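Local coordinates for polymerase X (Deinococcus radiodurans, PDB 2W9M), which probably extends DNA by adding deoxynucleotides, as family X DNA polymerases do, and carries a cluster of zinc ions in its phosphoesterase-like PHP domain, at residues 322-327 / 524-529; 500-505 / 534-539; 266-269 / 274-277; 214-219 / 231-236; 21-26 / 83-88. One frame throughout, in Å; residues are numbered along the deposited sequence.

Interaction 1: residues 322-327 / 524-529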
# COMPACT_ATOMS: atom_id res chain seq x y z
N VAL A 322 8.07 -9.35 13.77
CA VAL A 322 8.31 -7.92 13.62
C VAL A 322 7.07 -7.11 13.98
O VAL A 322 5.94 -7.56 13.80
CB VAL A 322 8.78 -7.58 12.19
CG1 VAL A 322 7.71 -7.96 11.17
CG2 VAL A 322 9.14 -6.12 12.07
N THR A 323 7.29 -5.91 14.51
CA THR A 323 6.20 -4.98 14.81
C THR A 323 6.56 -3.60 14.27
O THR A 323 7.71 -3.35 13.92
CB THR A 323 5.94 -4.86 16.31
OG1 THR A 323 7.06 -4.23 16.94
CG2 THR A 323 5.72 -6.23 16.93
N VAL A 324 5.57 -2.71 14.20
CA VAL A 324 5.80 -1.35 13.72
C VAL A 324 6.90 -0.66 14.54
O VAL A 324 7.65 0.17 14.01
CB VAL A 324 4.50 -0.51 13.75
CG1 VAL A 324 4.80 0.94 13.42
CG2 VAL A 324 3.49 -1.07 12.77
N GLY A 325 7.00 -1.03 15.81
CA GLY A 325 8.01 -0.46 16.69
C GLY A 325 9.43 -0.93 16.40
O GLY A 325 10.39 -0.30 16.84
N ASP A 326 9.56 -2.04 15.68
CA ASP A 326 10.87 -2.58 15.32
C ASP A 326 11.45 -1.90 14.09
O ASP A 326 12.57 -2.19 13.67
CB ASP A 326 10.77 -4.08 15.05
CG ASP A 326 10.49 -4.88 16.30
OD1 ASP A 326 11.15 -4.62 17.33
OD2 ASP A 326 9.62 -5.77 16.26
N LEU A 327 10.67 -1.00 13.50
CA LEU A 327 11.10 -0.32 12.29
C LEU A 327 11.82 0.98 12.62
O LEU A 327 11.22 2.05 12.63
CB LEU A 327 9.90 -0.06 11.38
CG LEU A 327 9.45 -1.16 10.41
CD1 LEU A 327 9.68 -2.56 10.97
CD2 LEU A 327 7.99 -0.95 10.04
N ARG A 524 2.33 6.06 8.42
CA ARG A 524 1.50 5.22 9.28
C ARG A 524 1.00 3.98 8.55
O ARG A 524 0.27 3.17 9.11
CB ARG A 524 0.31 6.01 9.85
CG ARG A 524 0.65 7.40 10.35
CD ARG A 524 -0.40 7.91 11.33
NE ARG A 524 0.02 7.75 12.72
CZ ARG A 524 -0.15 6.64 13.44
NH1 ARG A 524 -0.73 5.58 12.91
NH2 ARG A 524 0.28 6.60 14.70
N ASP A 525 1.39 3.83 7.29
CA ASP A 525 1.03 2.65 6.51
C ASP A 525 1.88 1.45 6.92
O ASP A 525 1.52 0.31 6.65
CB ASP A 525 1.17 2.91 5.01
CG ASP A 525 0.05 3.78 4.46
OD1 ASP A 525 0.07 4.08 3.25
OD2 ASP A 525 -0.84 4.17 5.25
N ALA A 526 3.00 1.72 7.58
CA ALA A 526 3.91 0.67 8.03
C ALA A 526 3.14 -0.48 8.68
O ALA A 526 3.49 -1.64 8.52
CB ALA A 526 4.92 1.23 9.00
N ARG A 527 2.09 -0.12 9.40
CA ARG A 527 1.22 -1.07 10.08
C ARG A 527 0.61 -2.12 9.15
O ARG A 527 0.38 -3.25 9.56
CB ARG A 527 0.13 -0.29 10.82
CG ARG A 527 -1.21 -0.95 10.93
CD ARG A 527 -2.28 0.13 11.08
NE ARG A 527 -3.39 -0.29 11.94
CZ ARG A 527 -4.52 0.38 12.09
NH1 ARG A 527 -4.70 1.52 11.42
NH2 ARG A 527 -5.47 -0.07 12.89
N TYR A 528 0.36 -1.75 7.90
CA TYR A 528 -0.19 -2.68 6.92
C TYR A 528 0.87 -3.63 6.38
O TYR A 528 0.61 -4.80 6.15
CB TYR A 528 -0.88 -1.94 5.77
CG TYR A 528 -1.93 -0.95 6.23
CD1 TYR A 528 -1.76 0.41 6.03
CD2 TYR A 528 -3.08 -1.39 6.87
CE1 TYR A 528 -2.71 1.32 6.46
CE2 TYR A 528 -4.04 -0.49 7.30
CZ TYR A 528 -3.85 0.86 7.09
OH TYR A 528 -4.81 1.76 7.51
N GLY A 529 2.07 -3.10 6.15
CA GLY A 529 3.19 -3.91 5.73
C GLY A 529 3.57 -4.92 6.79
O GLY A 529 3.88 -6.07 6.49
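V324 meets the first turn of helix 526-535 mainly with one methyl, CG2, and shows how a branched side chain can seat itself on a backbone rather than on another side chain. With CG1 anti to the backbone N (chi1 173°), CG2 is swung out in front and comes to 3.5 Å from R527 CA, while CG1 stays further off, 4.4 Å from A526 CB. L327 approaches the same alanine, its CD2 3.9 Å from A526 CB, so valine and leucine come to that small methyl from the same side, roughly at right angles to each other. The contact joins two ends of the PHP domain, since 322-327 leads into strand 329-333, the first of seven parallel strands, and helix 526-535 follows the last, 511-514. A526 is about 10 Å, side chain to side chain, from the zinc ligand D516. The rest of R527 turns from the contact; its chain lays CD over one face of the Y528 ring, 4.2 Å above the plane and offset toward the rim. Within 322-327, the 3-10 turn is pinned by D326, whose OD2 receives the amide of T323 (T323 N to D326 OD2 2.9 Å) on its anti side, 21° out of the carboxylate plane.

Interaction 2: residues 500-505 / 534-539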
# COMPACT_ATOMS: atom_id res chain seq x y z
N ARG A 500 2.53 -14.28 0.58
CA ARG A 500 2.62 -15.68 0.20
C ARG A 500 3.99 -16.01 -0.36
O ARG A 500 4.54 -17.07 -0.07
CB ARG A 500 1.53 -16.04 -0.81
CG ARG A 500 0.15 -16.13 -0.19
CD ARG A 500 -0.95 -15.97 -1.23
NE ARG A 500 -2.23 -15.70 -0.59
CZ ARG A 500 -2.65 -14.49 -0.23
NH1 ARG A 500 -1.88 -13.43 -0.46
NH2 ARG A 500 -3.83 -14.34 0.35
N GLU A 501 4.55 -15.11 -1.16
CA GLU A 501 5.88 -15.32 -1.71
C GLU A 501 6.97 -15.10 -0.66
O GLU A 501 8.00 -15.77 -0.68
CB GLU A 501 6.11 -14.41 -2.92
CG GLU A 501 5.15 -14.66 -4.08
CD GLU A 501 5.29 -16.06 -4.66
OE1 GLU A 501 6.25 -16.78 -4.30
OE2 GLU A 501 4.43 -16.45 -5.48
N ALA A 502 6.73 -14.17 0.25
CA ALA A 502 7.63 -13.93 1.38
C ALA A 502 7.70 -15.15 2.30
O ALA A 502 8.76 -15.48 2.83
CB ALA A 502 7.20 -12.71 2.16
N LEU A 503 6.56 -15.81 2.48
CA LEU A 503 6.49 -17.03 3.29
C LEU A 503 7.39 -18.11 2.70
O LEU A 503 8.08 -18.82 3.42
CB LEU A 503 5.05 -17.53 3.39
CG LEU A 503 4.81 -18.80 4.21
CD1 LEU A 503 5.28 -18.62 5.64
CD2 LEU A 503 3.34 -19.19 4.17
N ARG A 504 7.36 -18.24 1.38
CA ARG A 504 8.16 -19.25 0.69
C ARG A 504 9.66 -18.95 0.70
O ARG A 504 10.48 -19.86 0.63
CB ARG A 504 7.68 -19.42 -0.76
CG ARG A 504 6.36 -20.16 -0.89
CD ARG A 504 5.88 -20.22 -2.33
NE ARG A 504 6.76 -21.02 -3.18
CZ ARG A 504 7.38 -20.57 -4.26
NH1 ARG A 504 7.23 -19.31 -4.64
NH2 ARG A 504 8.15 -21.38 -4.98
N TRP A 505 10.01 -17.67 0.79
CA TRP A 505 11.40 -17.24 0.64
C TRP A 505 12.02 -16.71 1.93
O TRP A 505 13.14 -16.20 1.92
CB TRP A 505 11.52 -16.17 -0.45
CG TRP A 505 11.47 -16.71 -1.85
CD1 TRP A 505 10.36 -17.01 -2.58
CD2 TRP A 505 12.60 -17.01 -2.69
NE1 TRP A 505 10.72 -17.47 -3.82
CE2 TRP A 505 12.09 -17.49 -3.91
CE3 TRP A 505 13.98 -16.93 -2.52
CZ2 TRP A 505 12.92 -17.88 -4.97
CZ3 TRP A 505 14.81 -17.31 -3.57
CH2 TRP A 505 14.27 -17.78 -4.77
N ARG A 534 4.12 -10.39 9.18
CA ARG A 534 3.88 -11.32 10.28
C ARG A 534 3.24 -12.63 9.82
O ARG A 534 3.51 -13.69 10.38
CB ARG A 534 3.04 -10.65 11.37
CG ARG A 534 3.75 -9.49 12.04
CD ARG A 534 2.81 -8.68 12.89
NE ARG A 534 2.29 -9.46 14.01
CZ ARG A 534 2.89 -9.57 15.19
NH1 ARG A 534 4.04 -8.95 15.40
NH2 ARG A 534 2.34 -10.30 16.15
N LYS A 535 2.40 -12.56 8.79
CA LYS A 535 1.83 -13.77 8.21
C LYS A 535 2.91 -14.60 7.53
O LYS A 535 2.80 -15.81 7.43
CB LYS A 535 0.71 -13.42 7.23
CG LYS A 535 -0.47 -12.74 7.91
CD LYS A 535 -1.25 -11.86 6.95
CE LYS A 535 -1.98 -12.69 5.90
NZ LYS A 535 -2.54 -11.81 4.83
N ALA A 536 3.96 -13.93 7.06
CA ALA A 536 5.07 -14.63 6.42
C ALA A 536 6.02 -15.20 7.48
O ALA A 536 6.90 -16.00 7.18
CB ALA A 536 5.81 -13.71 5.46
N GLY A 537 5.83 -14.78 8.73
CA GLY A 537 6.63 -15.28 9.83
C GLY A 537 7.96 -14.55 9.99
O GLY A 537 8.94 -15.13 10.48
N LEU A 538 8.00 -13.28 9.62
CA LEU A 538 9.24 -12.52 9.67
C LEU A 538 9.49 -11.93 11.06
O LEU A 538 8.57 -11.45 11.71
CB LEU A 538 9.26 -11.41 8.62
CG LEU A 538 9.13 -11.87 7.16
CD1 LEU A 538 9.39 -10.70 6.23
CD2 LEU A 538 10.08 -13.02 6.87
N THR A 539 10.75 -11.99 11.49
CA THR A 539 11.18 -11.37 12.74
C THR A 539 11.98 -10.10 12.42
O THR A 539 12.32 -9.85 11.27
CB THR A 539 12.08 -12.33 13.54
OG1 THR A 539 13.25 -12.64 12.79
CG2 THR A 539 11.33 -13.62 13.87
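L503 holds CG anti to its own N (chi1 -180°), and the next torsion, chi2 59°, turns CD1 onto the end of helix 526-535, where it rests 3.4 Å from A536 O. Beside it A502 needs no torsion at all: its CB faces A536 directly, and A502 CB to A536 CB is 3.7 Å. With only alanine methyls facing each other here, the main chains come close, L503 CA lying 4.2 Å from A536 CA, and A536 CB is also 3.7 Å from L503 N. The general point illustrated is that small residues set how closely a helix may meet a neighbour's end. The polar groups work elsewhere. On the far flank of helix 499-505, R504 NH1 binds E501 OE1 at 2.7 Å through the syn lone pair, in the guanidinium plane. R500 and K535 bring like charges within 5.3 Å (R500 NH2 to K535 NZ), a closeness probably eased by the salt bridge from R500 to E193. A502 and L538 both touch F511 of strand 511-514, so the contact packs the helices before and after the last strand of the parallel sheet. Helix 526-535 ends here in a Schellman motif: G537 takes a positive phi of 84°, at which a CB would be jammed against A536 O, the oxygen that L503 touches.

Interaction 3: residues 266-269 / 274-277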
# COMPACT_ATOMS: atom_id res chain seq x y z
N ARG A 266 -13.99 -34.86 17.80
CA ARG A 266 -13.66 -35.12 19.20
C ARG A 266 -14.88 -35.14 20.10
O ARG A 266 -14.76 -35.19 21.33
CB ARG A 266 -12.64 -34.10 19.70
CG ARG A 266 -11.33 -34.19 18.96
CD ARG A 266 -10.57 -32.88 19.02
NE ARG A 266 -9.55 -32.82 17.99
CZ ARG A 266 -8.25 -32.95 18.22
NH1 ARG A 266 -7.81 -33.15 19.46
NH2 ARG A 266 -7.38 -32.88 17.22
N GLY A 267 -16.07 -35.10 19.50
CA GLY A 267 -17.31 -35.26 20.24
C GLY A 267 -17.96 -33.96 20.64
O GLY A 267 -19.01 -33.96 21.28
N PHE A 268 -17.33 -32.84 20.28
CA PHE A 268 -17.88 -31.53 20.59
C PHE A 268 -18.68 -30.98 19.42
O PHE A 268 -18.51 -31.43 18.29
CB PHE A 268 -16.77 -30.54 20.94
CG PHE A 268 -15.87 -31.00 22.05
CD1 PHE A 268 -14.74 -31.74 21.77
CD2 PHE A 268 -16.15 -30.66 23.36
CE1 PHE A 268 -13.90 -32.16 22.79
CE2 PHE A 268 -15.31 -31.08 24.38
CZ PHE A 268 -14.19 -31.83 24.09
N THR A 269 -19.54 -30.01 19.70
CA THR A 269 -20.18 -29.23 18.65
C THR A 269 -19.84 -27.75 18.86
O THR A 269 -20.22 -27.16 19.87
CB THR A 269 -21.71 -29.43 18.64
OG1 THR A 269 -22.02 -30.75 18.18
CG2 THR A 269 -22.38 -28.41 17.72
N GLY A 274 -21.65 -21.30 21.38
CA GLY A 274 -20.70 -21.83 22.34
C GLY A 274 -20.18 -23.21 22.02
O GLY A 274 -20.49 -23.78 20.97
N LEU A 275 -19.37 -23.75 22.92
CA LEU A 275 -18.82 -25.09 22.78
C LEU A 275 -19.64 -26.06 23.63
O LEU A 275 -19.87 -25.81 24.81
CB LEU A 275 -17.36 -25.11 23.21
CG LEU A 275 -16.57 -26.40 22.99
CD1 LEU A 275 -16.50 -26.74 21.51
CD2 LEU A 275 -15.18 -26.27 23.57
N SER A 276 -20.07 -27.17 23.03
CA SER A 276 -20.89 -28.14 23.75
C SER A 276 -20.40 -29.57 23.57
O SER A 276 -19.50 -29.84 22.77
CB SER A 276 -22.35 -28.03 23.33
OG SER A 276 -22.57 -28.61 22.06
N ARG A 277 -21.00 -30.49 24.33
CA ARG A 277 -20.67 -31.91 24.27
C ARG A 277 -21.84 -32.74 24.78
O ARG A 277 -21.87 -33.14 25.94
CB ARG A 277 -19.43 -32.19 25.13
CG ARG A 277 -18.80 -33.54 24.87
CD ARG A 277 -17.59 -33.74 25.76
NE ARG A 277 -16.56 -34.53 25.09
CZ ARG A 277 -15.29 -34.58 25.49
NH1 ARG A 277 -14.91 -33.90 26.56
NH2 ARG A 277 -14.42 -35.31 24.81
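This is a beta-hairpin contact in the DNA polymerase beta-like thumb, where strand 274-277 turns back along the chain that has just left helix 253-264. That helix ends in a Schellman motif with G267 as its positive-phi residue, and the next few residues become the edge strand of a three-stranded antiparallel sheet. T269 and S276 form an antiparallel hydrogen-bonded pair: T269 N to S276 O is 3.1 Å, and S276 N to T269 O is 3.2 Å. S276 O is used twice, for F268 CA also approaches it at 3.2 Å in a CA-H...O contact. Both hydroxyl residues project from one face of the sheet, with S276 OG 3.6 Å from T269 CB. F268 and R277 bury the largest shares of the contact. R277, its CG anti to the backbone N (chi1 -166°), stretches over one face of the phenyl ring, the ring and guanidinium planes standing 34° apart, while L275 CD1 touches F268 CB at 3.9 Å. An alanine replacing F268 would strip the ring from beneath the arginine, whose guanidinium would then be likely to swing about more freely. At the heart of this overlap F268 CZ sits over the centre of the guanidinium, 3.3 Å from R277 CZ.

Interaction 4: residues 214-219 / 231-236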
# COMPACT_ATOMS: atom_id res chain seq x y z
N PRO A 214 -27.83 2.46 15.41
CA PRO A 214 -29.23 2.24 15.02
C PRO A 214 -29.37 1.87 13.55
O PRO A 214 -30.34 1.21 13.16
CB PRO A 214 -29.88 3.61 15.28
CG PRO A 214 -28.93 4.35 16.18
CD PRO A 214 -27.57 3.86 15.80
N GLU A 215 -28.39 2.28 12.75
CA GLU A 215 -28.41 2.06 11.30
C GLU A 215 -28.56 0.58 10.94
O GLU A 215 -29.37 0.22 10.07
CB GLU A 215 -27.11 2.58 10.68
CG GLU A 215 -26.36 3.60 11.53
CD GLU A 215 -24.85 3.52 11.35
OE1 GLU A 215 -24.38 2.59 10.65
OE2 GLU A 215 -24.14 4.39 11.90
N LEU A 216 -27.78 -0.26 11.60
CA LEU A 216 -27.63 -1.66 11.22
C LEU A 216 -28.95 -2.44 11.18
O LEU A 216 -29.98 -1.98 11.68
CB LEU A 216 -26.64 -2.36 12.16
CG LEU A 216 -25.28 -1.68 12.28
CD1 LEU A 216 -24.39 -2.42 13.27
CD2 LEU A 216 -24.60 -1.57 10.92
N THR A 217 -28.90 -3.61 10.55
CA THR A 217 -30.05 -4.49 10.41
C THR A 217 -29.70 -5.88 10.91
O THR A 217 -28.69 -6.45 10.51
CB THR A 217 -30.47 -4.61 8.94
OG1 THR A 217 -31.22 -3.45 8.55
CG2 THR A 217 -31.32 -5.86 8.73
N VAL A 218 -30.55 -6.44 11.77
CA VAL A 218 -30.26 -7.76 12.32
C VAL A 218 -30.59 -8.89 11.34
O VAL A 218 -31.65 -8.91 10.73
CB VAL A 218 -30.84 -7.97 13.76
CG1 VAL A 218 -31.84 -6.90 14.18
CG2 VAL A 218 -31.26 -9.41 14.03
N GLN A 219 -29.63 -9.79 11.17
CA GLN A 219 -29.81 -10.94 10.28
C GLN A 219 -30.01 -12.20 11.10
O GLN A 219 -29.86 -13.31 10.59
CB GLN A 219 -28.60 -11.11 9.35
CG GLN A 219 -28.00 -9.81 8.84
CD GLN A 219 -28.98 -8.99 8.01
OE1 GLN A 219 -28.73 -7.81 7.73
NE2 GLN A 219 -30.09 -9.60 7.61
N VAL A 231 -18.75 1.25 2.84
CA VAL A 231 -18.02 0.08 3.33
C VAL A 231 -18.96 -0.88 4.04
O VAL A 231 -19.51 -0.55 5.09
CB VAL A 231 -16.91 0.50 4.30
CG1 VAL A 231 -16.12 -0.72 4.74
CG2 VAL A 231 -16.00 1.53 3.66
N PRO A 232 -19.14 -2.09 3.48
CA PRO A 232 -20.00 -3.11 4.09
C PRO A 232 -19.55 -3.45 5.51
O PRO A 232 -18.34 -3.55 5.77
CB PRO A 232 -19.83 -4.32 3.17
CG PRO A 232 -19.38 -3.75 1.87
CD PRO A 232 -18.54 -2.55 2.22
N VAL A 233 -20.50 -3.62 6.41
CA VAL A 233 -20.20 -3.85 7.82
C VAL A 233 -20.92 -5.08 8.35
O VAL A 233 -22.08 -5.30 8.05
CB VAL A 233 -20.60 -2.64 8.67
CG1 VAL A 233 -20.61 -3.01 10.14
CG2 VAL A 233 -19.65 -1.48 8.42
N GLU A 234 -20.21 -5.87 9.15
CA GLU A 234 -20.81 -7.01 9.83
C GLU A 234 -20.37 -7.05 11.28
O GLU A 234 -19.18 -7.01 11.58
CB GLU A 234 -20.43 -8.33 9.15
CG GLU A 234 -21.08 -8.53 7.80
CD GLU A 234 -20.72 -9.87 7.18
OE1 GLU A 234 -20.75 -10.89 7.91
OE2 GLU A 234 -20.42 -9.90 5.97
N ILE A 235 -21.34 -7.13 12.18
CA ILE A 235 -21.05 -7.20 13.60
C ILE A 235 -21.73 -8.44 14.16
O ILE A 235 -22.93 -8.61 14.03
CB ILE A 235 -21.53 -5.93 14.33
CG1 ILE A 235 -20.77 -4.71 13.81
CG2 ILE A 235 -21.36 -6.07 15.84
CD1 ILE A 235 -21.17 -3.40 14.46
N ALA A 236 -20.93 -9.32 14.75
CA ALA A 236 -21.45 -10.53 15.35
C ALA A 236 -21.27 -10.45 16.85
O ALA A 236 -20.20 -10.07 17.33
CB ALA A 236 -20.75 -11.76 14.79
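L216 and I235 meet by apolar contact at the ends of their chains, L216 CD1 lying 3.6 Å from I235 CD1. The two side chains cross at about a right angle, so the touch is between terminal methyls rather than along their lengths. L216 has CG anti to its carbonyl carbon (chi1 -54°) and a chi2 of 178°, which extends CD1 toward I235 and leaves CD2 turned to the side, 4.3 Å from V233 CG1. One leucine thus bridges two residues of strand 231-238 that lie two apart and present themselves on the same face.

The polar interactions lie on other sides of the segments. E234, between those two residues, points the opposite way and forms salt bridges with R196 and R250. Backbone bonding is indirect: the nearest CA atoms, L216 and V233, are 8.5 Å apart, and strand 224-228 stands between, pairing T217 with S225 and V233 with G226.

In the mixed sheet, consistent with the palm of a family X polymerase, strand 231-238 also pairs in parallel with 194-203. L216 packs on V209 and L210 of helix 206-212, while V233 meets V169 and L173 of helix 163-176, placing this leucine between a helix and the sheet.

Interaction 5: residues 21-26 / 83-88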
# COMPACT_ATOMS: atom_id res chain seq x y z
N ALA A 21 -1.91 17.59 -19.56
CA ALA A 21 -1.37 18.82 -18.99
C ALA A 21 -1.89 19.00 -17.57
O ALA A 21 -1.16 19.45 -16.69
CB ALA A 21 -1.75 20.03 -19.86
N ASP A 22 -3.15 18.63 -17.35
CA ASP A 22 -3.75 18.69 -16.03
C ASP A 22 -3.04 17.77 -15.05
O ASP A 22 -2.82 18.12 -13.89
CB ASP A 22 -5.24 18.35 -16.09
CG ASP A 22 -6.09 19.51 -16.60
OD1 ASP A 22 -5.76 20.67 -16.31
OD2 ASP A 22 -7.11 19.24 -17.28
N LEU A 23 -2.67 16.58 -15.53
CA LEU A 23 -1.94 15.60 -14.73
C LEU A 23 -0.53 16.08 -14.38
O LEU A 23 -0.07 15.90 -13.25
CB LEU A 23 -1.87 14.25 -15.45
CG LEU A 23 -3.09 13.34 -15.32
CD1 LEU A 23 -3.00 12.14 -16.26
CD2 LEU A 23 -3.22 12.87 -13.88
N LEU A 24 0.15 16.70 -15.35
CA LEU A 24 1.47 17.28 -15.12
C LEU A 24 1.38 18.50 -14.20
O LEU A 24 2.29 18.76 -13.40
CB LEU A 24 2.14 17.65 -16.44
CG LEU A 24 2.44 16.47 -17.36
CD1 LEU A 24 2.62 16.90 -18.81
CD2 LEU A 24 3.67 15.72 -16.87
N ASP A 25 0.28 19.23 -14.31
CA ASP A 25 0.00 20.36 -13.42
C ASP A 25 -0.08 19.92 -11.96
O ASP A 25 0.41 20.62 -11.07
CB ASP A 25 -1.31 21.05 -13.81
CG ASP A 25 -1.17 21.89 -15.07
OD1 ASP A 25 -0.04 22.33 -15.37
OD2 ASP A 25 -2.20 22.11 -15.75
N ILE A 26 -0.70 18.77 -11.72
CA ILE A 26 -0.92 18.28 -10.36
C ILE A 26 0.36 18.28 -9.51
O ILE A 26 0.34 18.73 -8.37
CB ILE A 26 -1.55 16.88 -10.36
CG1 ILE A 26 -3.04 16.97 -10.71
CG2 ILE A 26 -1.36 16.21 -9.00
CD1 ILE A 26 -3.75 15.64 -10.70
N ALA A 83 -0.71 7.22 -25.38
CA ALA A 83 0.50 6.78 -24.71
C ALA A 83 0.77 7.51 -23.39
O ALA A 83 0.85 6.87 -22.34
CB ALA A 83 1.71 6.88 -25.64
N PRO A 84 0.91 8.84 -23.44
CA PRO A 84 1.22 9.63 -22.25
C PRO A 84 0.38 9.28 -21.01
O PRO A 84 0.92 9.28 -19.90
CB PRO A 84 0.94 11.07 -22.70
CG PRO A 84 1.27 11.05 -24.15
CD PRO A 84 0.83 9.69 -24.65
N LEU A 85 -0.90 8.98 -21.20
CA LEU A 85 -1.76 8.62 -20.07
C LEU A 85 -1.42 7.25 -19.49
O LEU A 85 -1.55 7.03 -18.29
CB LEU A 85 -3.24 8.69 -20.46
CG LEU A 85 -3.76 10.10 -20.73
CD1 LEU A 85 -5.24 10.08 -21.07
CD2 LEU A 85 -3.48 11.00 -19.54
N GLU A 86 -0.98 6.33 -20.35
CA GLU A 86 -0.56 5.01 -19.90
C GLU A 86 0.72 5.09 -19.09
O GLU A 86 0.88 4.39 -18.09
CB GLU A 86 -0.38 4.07 -21.09
CG GLU A 86 -1.62 3.92 -21.96
CD GLU A 86 -2.80 3.34 -21.21
OE1 GLU A 86 -3.02 3.72 -20.04
OE2 GLU A 86 -3.52 2.50 -21.79
N ALA A 87 1.64 5.94 -19.52
CA ALA A 87 2.88 6.18 -18.79
C ALA A 87 2.55 6.68 -17.39
O ALA A 87 3.10 6.18 -16.40
CB ALA A 87 3.75 7.20 -19.52
N ALA A 88 1.64 7.64 -17.30
CA ALA A 88 1.25 8.21 -16.01
C ALA A 88 0.61 7.19 -15.07
O ALA A 88 0.83 7.22 -13.86
CB ALA A 88 0.33 9.40 -16.21
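L23 extends CD1 over the end of L85, with L23 CD1 3.5 Å from L85 CD2, and the same methyl lies 4.3 Å from A88 CB. One branch of one leucine makes the whole contact between 21-26 and 83-88. L85 and A88 are three residues apart, about one helical turn, so the methyl is set against two neighbouring points on the same side of that helix. The closest backbone pair, L23 CA and A88 CA, is 8.2 Å apart, a spacing spanned by the side chains.

In L23, CG is anti to the carbonyl carbon (chi1 -82°) and chi2 is extended (171°), sending CD1 outward. The bond from CA to CB of L23 points straight at the other helix, whereas L85 starts off across it and only its far end draws near; the two side chains accordingly cross at about a right angle. The contact is wholly apolar. A88 lies about 10 Å, side chain to side chain, from the zinc ligands D339 and H428.

Around this pair the N-terminal helices, part of a region matching a helix-hairpin-helix family, close in. L23 also touches L100, and on another flank L24 and P84 share Y370. L85 reaches R19 and T20 of helix 10-26, while P84 meets Y37 of helix 34-45 and I26 packs on I110 of helix 107-115.

In the fold
Interactions 1 and 2 share helix 526-535, one at its start and one at its end, and touch directly: the amide of V322 probably bonds to L538 O and its carbonyl to R534. Interactions 2 and 4 are fully buried, 1 and 5 partly so; interaction 3 is the most exposed, about 41 Å from the chain's centre. Chemistry follows place. Apolar packing joins interactions 1, 2, 4 and 5, with methyls set against backbone as well as against methyls in 1 and 2, whereas backbone hydrogen bonds and an arginine over a ring join the peripheral hairpin. Interactions 3 and 5, at opposite ends of the polymerase X region, have centres about 61 Å apart, a measure of the molecule's extended form.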